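Local atomic coordinates of NAD(P)H-flavin oxidoreductase (Staphylococcus epidermidis ATCC 12228, PDB entry 3GBH), a protein that probably uses bound flavin mononucleotide to carry out NAD(P)H-dependent reductions. Residues 51-60 and 84-95. Sequence-based numbering, arbitrary orientation.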
HETATM    1  N   MSE B  51      12.541  30.991  12.391  1.00 22.63           N
HETATM    2  CA  MSE B  51      13.427  32.144  12.370  1.00 23.11           C
HETATM    3  C   MSE B  51      14.239  32.210  11.097  1.00 23.56           C
HETATM    4  O   MSE B  51      14.867  33.212  10.862  1.00 25.38           O
HETATM    5  CB  MSE B  51      14.312  32.183  13.604  1.00 24.03           C
HETATM    6  CG  MSE B  51      14.778  33.579  13.952  1.00 25.95           C
HETATM    7 SE   MSE B  51      13.310  34.736  14.504  0.75 29.03          SE
HETATM    8  CE  MSE B  51      12.920  33.917  16.213  1.00 27.98           C
ATOM      9  N   GLN B  52      14.221  31.165  10.270  1.00 22.98           N
ATOM     10  CA  GLN B  52      14.722  31.273   8.902  1.00 23.19           C
ATOM     11  C   GLN B  52      16.122  31.906   8.834  1.00 22.95           C
ATOM     12  O   GLN B  52      16.311  32.937   8.226  1.00 23.86           O
ATOM     13  CB  GLN B  52      13.733  32.095   8.101  1.00 24.34           C
ATOM     14  CG  GLN B  52      12.359  31.454   8.027  1.00 24.23           C
ATOM     15  CD  GLN B  52      11.334  32.413   7.493  1.00 27.85           C
ATOM     16  OE1 GLN B  52      11.385  32.823   6.310  1.00 24.99           O
ATOM     17  NE2 GLN B  52      10.432  32.841   8.371  1.00 24.29           N
ATOM     18  N   PRO B  53      17.119  31.272   9.468  1.00 22.69           N
ATOM     19  CA  PRO B  53      18.444  31.898   9.584  1.00 22.77           C
ATOM     20  C   PRO B  53      19.349  31.781   8.336  1.00 23.68           C
ATOM     21  O   PRO B  53      20.522  32.250   8.348  1.00 25.14           O
ATOM     22  CB  PRO B  53      19.057  31.130  10.732  1.00 23.20           C
ATOM     23  CG  PRO B  53      18.531  29.721  10.552  1.00 23.01           C
ATOM     24  CD  PRO B  53      17.088  29.932  10.075  1.00 24.50           C
ATOM     25  N   TRP B  54      18.836  31.167   7.276  1.00 23.20           N
ATOM     26  CA  TRP B  54      19.643  30.881   6.103  1.00 22.74           C
ATOM     27  C   TRP B  54      19.835  32.133   5.277  1.00 23.71           C
ATOM     28  O   TRP B  54      18.911  32.942   5.137  1.00 23.67           O
ATOM     29  CB  TRP B  54      19.006  29.812   5.230  1.00 22.59           C
ATOM     30  CG  TRP B  54      17.512  29.919   5.109  1.00 21.12           C
ATOM     31  CD1 TRP B  54      16.809  30.881   4.455  1.00 23.24           C
ATOM     32  CD2 TRP B  54      16.541  29.038   5.694  1.00 23.85           C
ATOM     33  NE1 TRP B  54      15.461  30.636   4.559  1.00 22.56           N
ATOM     34  CE2 TRP B  54      15.271  29.516   5.329  1.00 22.26           C
ATOM     35  CE3 TRP B  54      16.628  27.886   6.477  1.00 21.67           C
ATOM     36  CZ2 TRP B  54      14.099  28.890   5.729  1.00 21.12           C
ATOM     37  CZ3 TRP B  54      15.468  27.261   6.880  1.00 22.87           C
ATOM     38  CH2 TRP B  54      14.225  27.748   6.506  1.00 23.52           C
ATOM     39  N   ARG B  55      21.036  32.264   4.701  1.00 24.03           N
ATOM     40  CA  ARG B  55      21.370  33.384   3.812  1.00 23.47           C
ATOM     41  C   ARG B  55      22.121  32.820   2.614  1.00 24.73           C
ATOM     42  O   ARG B  55      23.160  32.192   2.776  1.00 25.41           O
ATOM     43  CB  ARG B  55      22.259  34.382   4.543  1.00 22.74           C
ATOM     44  CG  ARG B  55      21.654  34.917   5.856  1.00 24.02           C
ATOM     45  CD  ARG B  55      20.392  35.769   5.676  1.00 22.21           C
ATOM     46  NE  ARG B  55      19.946  36.246   6.983  1.00 23.97           N
ATOM     47  CZ  ARG B  55      18.941  35.734   7.684  1.00 24.59           C
ATOM     48  NH1 ARG B  55      18.195  34.737   7.220  1.00 23.31           N
ATOM     49  NH2 ARG B  55      18.674  36.237   8.874  1.00 24.92           N
ATOM     50  N   ILE B  56      21.611  33.058   1.416  1.00 25.22           N
ATOM     51  CA  ILE B  56      22.148  32.435   0.195  1.00 23.92           C
ATOM     52  C   ILE B  56      22.922  33.466  -0.652  1.00 23.96           C
ATOM     53  O   ILE B  56      22.339  34.432  -1.143  1.00 23.15           O
ATOM     54  CB  ILE B  56      21.030  31.820  -0.662  1.00 23.13           C
ATOM     55  CG1 ILE B  56      20.173  30.853   0.180  1.00 25.72           C
ATOM     56  CG2 ILE B  56      21.666  31.102  -1.911  1.00 23.18           C
ATOM     57  CD1 ILE B  56      18.944  30.301  -0.554  1.00 26.62           C
ATOM     58  N   ALA B  57      24.236  33.252  -0.807  1.00 23.23           N
ATOM     59  CA  ALA B  57      25.051  33.993  -1.774  1.00 22.68           C
ATOM     60  C   ALA B  57      25.030  33.197  -3.083  1.00 22.55           C
ATOM     61  O   ALA B  57      25.564  32.088  -3.138  1.00 22.30           O
ATOM     62  CB  ALA B  57      26.505  34.178  -1.256  1.00 20.99           C
ATOM     63  N   VAL B  58      24.377  33.744  -4.114  1.00 21.79           N
ATOM     64  CA  VAL B  58      24.261  33.070  -5.408  1.00 20.62           C
ATOM     65  C   VAL B  58      25.419  33.607  -6.248  1.00 22.24           C
ATOM     66  O   VAL B  58      25.313  34.685  -6.869  1.00 20.80           O
ATOM     67  CB  VAL B  58      22.908  33.379  -6.074  1.00 21.23           C
ATOM     68  CG1 VAL B  58      22.773  32.638  -7.394  1.00 22.25           C
ATOM     69  CG2 VAL B  58      21.712  33.073  -5.103  1.00 20.98           C
ATOM     70  N   VAL B  59      26.546  32.888  -6.220  1.00 21.68           N
ATOM     71  CA  VAL B  59      27.732  33.310  -6.945  1.00 21.43           C
ATOM     72  C   VAL B  59      27.624  32.919  -8.411  1.00 22.95           C
ATOM     73  O   VAL B  59      27.784  31.768  -8.767  1.00 22.08           O
ATOM     74  CB  VAL B  59      29.022  32.722  -6.331  1.00 21.86           C
ATOM     75  CG1 VAL B  59      30.250  33.197  -7.120  1.00 20.17           C
ATOM     76  CG2 VAL B  59      29.112  33.119  -4.859  1.00 19.54           C
ATOM     77  N   GLN B  60      27.387  33.912  -9.257  1.00 24.48           N
ATOM     78  CA  GLN B  60      27.189  33.690 -10.687  1.00 25.76           C
ATOM     79  C   GLN B  60      28.156  34.489 -11.573  1.00 23.69           C
ATOM     80  O   GLN B  60      28.477  34.037 -12.660  1.00 22.24           O
ATOM     81  CB  GLN B  60      25.743  34.016 -11.057  1.00 26.20           C
ATOM     82  CG  GLN B  60      25.366  35.454 -10.688  1.00 31.61           C
ATOM     83  CD  GLN B  60      24.003  35.911 -11.228  1.00 31.75           C
ATOM     84  OE1 GLN B  60      23.770  37.119 -11.361  1.00 32.03           O
ATOM     85  NE2 GLN B  60      23.083  34.955 -11.468  1.00 32.98           N
ATOM     86  N   ALA B  84      25.647  28.606 -11.241  1.00 20.30           N
ATOM     87  CA  ALA B  84      25.904  29.385 -10.050  1.00 21.08           C
ATOM     88  C   ALA B  84      26.501  28.458  -9.005  1.00 21.29           C
ATOM     89  O   ALA B  84      26.176  27.253  -8.981  1.00 20.36           O
ATOM     90  CB  ALA B  84      24.565  30.020  -9.513  1.00 21.37           C
HETATM   91  N   MSE B  85      27.349  29.018  -8.140  1.00 22.44           N
HETATM   92  CA  MSE B  85      27.732  28.354  -6.892  1.00 22.10           C
HETATM   93  C   MSE B  85      26.987  29.028  -5.749  1.00 22.83           C
HETATM   94  O   MSE B  85      27.254  30.188  -5.414  1.00 23.23           O
HETATM   95  CB  MSE B  85      29.231  28.463  -6.663  1.00 23.71           C
HETATM   96  CG  MSE B  85      29.715  27.789  -5.377  1.00 24.36           C
HETATM   97 SE   MSE B  85      29.476  25.855  -5.368  0.75 21.21          SE
HETATM   98  CE  MSE B  85      30.980  25.404  -6.489  1.00 21.14           C
ATOM     99  N   LEU B  86      26.058  28.298  -5.154  1.00 22.58           N
ATOM    100  CA  LEU B  86      25.288  28.791  -4.028  1.00 23.48           C
ATOM    101  C   LEU B  86      26.129  28.555  -2.788  1.00 25.09           C
ATOM    102  O   LEU B  86      26.592  27.449  -2.589  1.00 26.01           O
ATOM    103  CB  LEU B  86      23.964  28.043  -3.914  1.00 23.79           C
ATOM    104  CG  LEU B  86      23.107  27.923  -5.180  1.00 26.51           C
ATOM    105  CD1 LEU B  86      21.763  27.273  -4.871  1.00 30.29           C
ATOM    106  CD2 LEU B  86      22.903  29.274  -5.830  1.00 23.63           C
ATOM    107  N   ILE B  87      26.370  29.589  -1.993  1.00 23.08           N
ATOM    108  CA  ILE B  87      27.018  29.403  -0.695  1.00 23.45           C
ATOM    109  C   ILE B  87      26.013  29.805   0.372  1.00 23.43           C
ATOM    110  O   ILE B  87      25.567  30.950   0.405  1.00 23.42           O
ATOM    111  CB  ILE B  87      28.300  30.206  -0.568  1.00 23.08           C
ATOM    112  CG1 ILE B  87      29.199  29.982  -1.799  1.00 25.69           C
ATOM    113  CG2 ILE B  87      29.058  29.828   0.725  1.00 21.62           C
ATOM    114  CD1 ILE B  87      30.483  30.854  -1.816  1.00 23.92           C
ATOM    115  N   ILE B  88      25.650  28.851   1.231  1.00 21.91           N
ATOM    116  CA  ILE B  88      24.613  29.060   2.223  1.00 22.66           C
ATOM    117  C   ILE B  88      25.282  29.288   3.573  1.00 23.73           C
ATOM    118  O   ILE B  88      26.091  28.491   4.016  1.00 23.51           O
ATOM    119  CB  ILE B  88      23.668  27.870   2.299  1.00 24.55           C
ATOM    120  CG1 ILE B  88      22.961  27.663   0.946  1.00 27.63           C
ATOM    121  CG2 ILE B  88      22.637  28.058   3.420  1.00 24.55           C
ATOM    122  CD1 ILE B  88      22.434  26.267   0.760  1.00 26.43           C
ATOM    123  N   PHE B  89      24.959  30.430   4.170  1.00 23.77           N
ATOM    124  CA  PHE B  89      25.460  30.872   5.437  1.00 22.57           C
ATOM    125  C   PHE B  89      24.304  30.832   6.433  1.00 22.03           C
ATOM    126  O   PHE B  89      23.142  30.933   6.051  1.00 23.61           O
ATOM    127  CB  PHE B  89      25.942  32.317   5.332  1.00 21.83           C
ATOM    128  CG  PHE B  89      27.187  32.504   4.521  1.00 21.56           C
ATOM    129  CD1 PHE B  89      27.113  32.617   3.138  1.00 21.02           C
ATOM    130  CD2 PHE B  89      28.434  32.597   5.146  1.00 22.09           C
ATOM    131  CE1 PHE B  89      28.253  32.795   2.385  1.00 22.37           C
ATOM    132  CE2 PHE B  89      29.575  32.773   4.428  1.00 22.99           C
ATOM    133  CZ  PHE B  89      29.502  32.875   3.020  1.00 23.98           C
ATOM    134  N   GLY B  90      24.643  30.693   7.702  1.00 22.55           N
ATOM    135  CA  GLY B  90      23.685  30.764   8.784  1.00 22.34           C
ATOM    136  C   GLY B  90      23.928  32.067   9.534  1.00 21.35           C
ATOM    137  O   GLY B  90      25.065  32.433   9.805  1.00 20.21           O
ATOM    138  N   ASP B  91      22.864  32.791   9.832  1.00 20.55           N
ATOM    139  CA  ASP B  91      22.969  34.056  10.579  1.00 21.96           C
ATOM    140  C   ASP B  91      22.882  33.744  12.081  1.00 22.97           C
ATOM    141  O   ASP B  91      21.845  33.331  12.572  1.00 24.58           O
ATOM    142  CB  ASP B  91      21.840  34.988  10.130  1.00 21.22           C
ATOM    143  CG  ASP B  91      21.829  36.298  10.832  1.00 23.11           C
ATOM    144  OD1 ASP B  91      22.755  36.640  11.629  1.00 24.26           O
ATOM    145  OD2 ASP B  91      20.886  37.028  10.516  1.00 25.38           O
ATOM    146  N   LEU B  92      23.975  33.944  12.802  1.00 23.29           N
ATOM    147  CA  LEU B  92      24.017  33.672  14.252  1.00 23.11           C
ATOM    148  C   LEU B  92      23.223  34.700  15.059  1.00 23.39           C
ATOM    149  O   LEU B  92      22.979  34.477  16.251  1.00 22.58           O
ATOM    150  CB  LEU B  92      25.479  33.660  14.759  1.00 23.04           C
ATOM    151  CG  LEU B  92      26.415  32.607  14.166  1.00 24.86           C
ATOM    152  CD1 LEU B  92      27.860  32.846  14.659  1.00 23.97           C
ATOM    153  CD2 LEU B  92      25.955  31.212  14.516  1.00 22.70           C
ATOM    154  N   GLN B  93      22.833  35.811  14.418  1.00 23.54           N
ATOM    155  CA  GLN B  93      21.916  36.814  15.003  1.00 23.59           C
ATOM    156  C   GLN B  93      20.576  36.856  14.277  1.00 23.60           C
ATOM    157  O   GLN B  93      19.959  37.914  14.091  1.00 21.67           O
ATOM    158  CB  GLN B  93      22.580  38.183  15.015  1.00 24.97           C
ATOM    159  CG  GLN B  93      23.849  38.214  15.861  1.00 26.74           C
ATOM    160  CD  GLN B  93      24.606  39.499  15.714  1.00 31.44           C
ATOM    161  OE1 GLN B  93      24.029  40.568  15.775  1.00 34.75           O
ATOM    162  NE2 GLN B  93      25.917  39.402  15.530  1.00 35.55           N
ATOM    163  N   ASN B  94      20.092  35.668  13.924  1.00 23.24           N
ATOM    164  CA  ASN B  94      18.905  35.521  13.135  1.00 23.06           C
ATOM    165  C   ASN B  94      17.650  36.133  13.767  1.00 23.87           C
ATOM    166  O   ASN B  94      16.680  36.442  13.051  1.00 23.76           O
ATOM    167  CB  ASN B  94      18.673  34.043  12.813  1.00 23.87           C
ATOM    168  CG  ASN B  94      18.697  33.161  14.038  1.00 25.95           C
ATOM    169  OD1 ASN B  94      17.804  33.255  14.859  1.00 27.14           O
ATOM    170  ND2 ASN B  94      19.724  32.271  14.164  1.00 24.54           N
ATOM    171  N   TYR B  95      17.677  36.271  15.097  1.00 23.19           N
ATOM    172  CA  TYR B  95      16.554  36.810  15.884  1.00 25.36           C
ATOM    173  C   TYR B  95      16.363  38.300  15.626  1.00 24.96           C
ATOM    174  O   TYR B  95      15.332  38.877  15.972  1.00 24.94           O
ATOM    175  CB  TYR B  95      16.770  36.575  17.386  1.00 26.30           C
ATOM    176  CG  TYR B  95      18.139  37.013  17.853  1.00 23.99           C
ATOM    177  CD1 TYR B  95      18.429  38.351  18.046  1.00 28.11           C
ATOM    178  CD2 TYR B  95      19.170  36.084  18.010  1.00 27.45           C
ATOM    179  CE1 TYR B  95      19.680  38.748  18.429  1.00 26.60           C
ATOM    180  CE2 TYR B  95      20.407  36.470  18.399  1.00 23.20           C
ATOM    181  CZ  TYR B  95      20.673  37.800  18.592  1.00 27.62           C
ATOM    182  OH  TYR B  95      21.943  38.186  18.977  1.00 28.59           O
TER
HETATM  183  O   HOH W   1      16.463  35.445  10.500  1.00 12.09           O
HETATM  184  O   HOH W   2      20.783  38.917   7.661  1.00 19.64           O
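Asp91 CB and Pro53 O lie over the same face of the Arg55 guanidinium, while Gln52 O and water 1 lie in its plane at the edge; the Phe89 ring takes Arg55 O at its edge, with Ala57 CB also near the ring plane there. Gln52 CA and Pro53 CD cover one face of the Trp54 indole, toward the rim. Arg55 and Phe89 share one face of an antiparallel strand pair, 54-59 against 84-91, within the central sheet of the nitroreductase fold. The strand axes approach to 4.6 Å, their directions 162° apart, with Arg55-Phe89, Ala57-Ile87 and Val59-Met85 as hydrogen-bonded pairs. Strand 183-192 continues the sheet beyond 84-91, and a strand of the second subunit runs parallel to 54-59 on its other side.

The Trp54 side chain is about 7 Å from a bound FMN, and Pro53 packs on the FMN-pocket residue Asp142 of helix 132-156. Nearby, Arg55 NH2 makes a salt bridge with Asp91 OD2 at 2.9 Å; OD2 accepts through its anti lone pair, the guanidinium and carboxylate planes standing 76° apart. Arg55 NH1 donates to both Gln52 O and Trp54 O, and NE and NH2 each reach a water, so five bonds fix the group's rotation. Asp91 OD1 pairs with Arg182 and accepts from Gln93 N in an Asx turn.

On the other sheet face, Val58 and Leu86 lie side by side, CG1 meeting CD2 at 3.7 Å. With Asn94 CG set between its backbone N and carbonyl carbon (chi1 52°), ND2 bonds Asp91 O, Asn94 CB packs on Pro53 CB at 3.6 Å, and buried OD1, without a hydrogen-bond partner, lies 3.2 Å from Met51 CG.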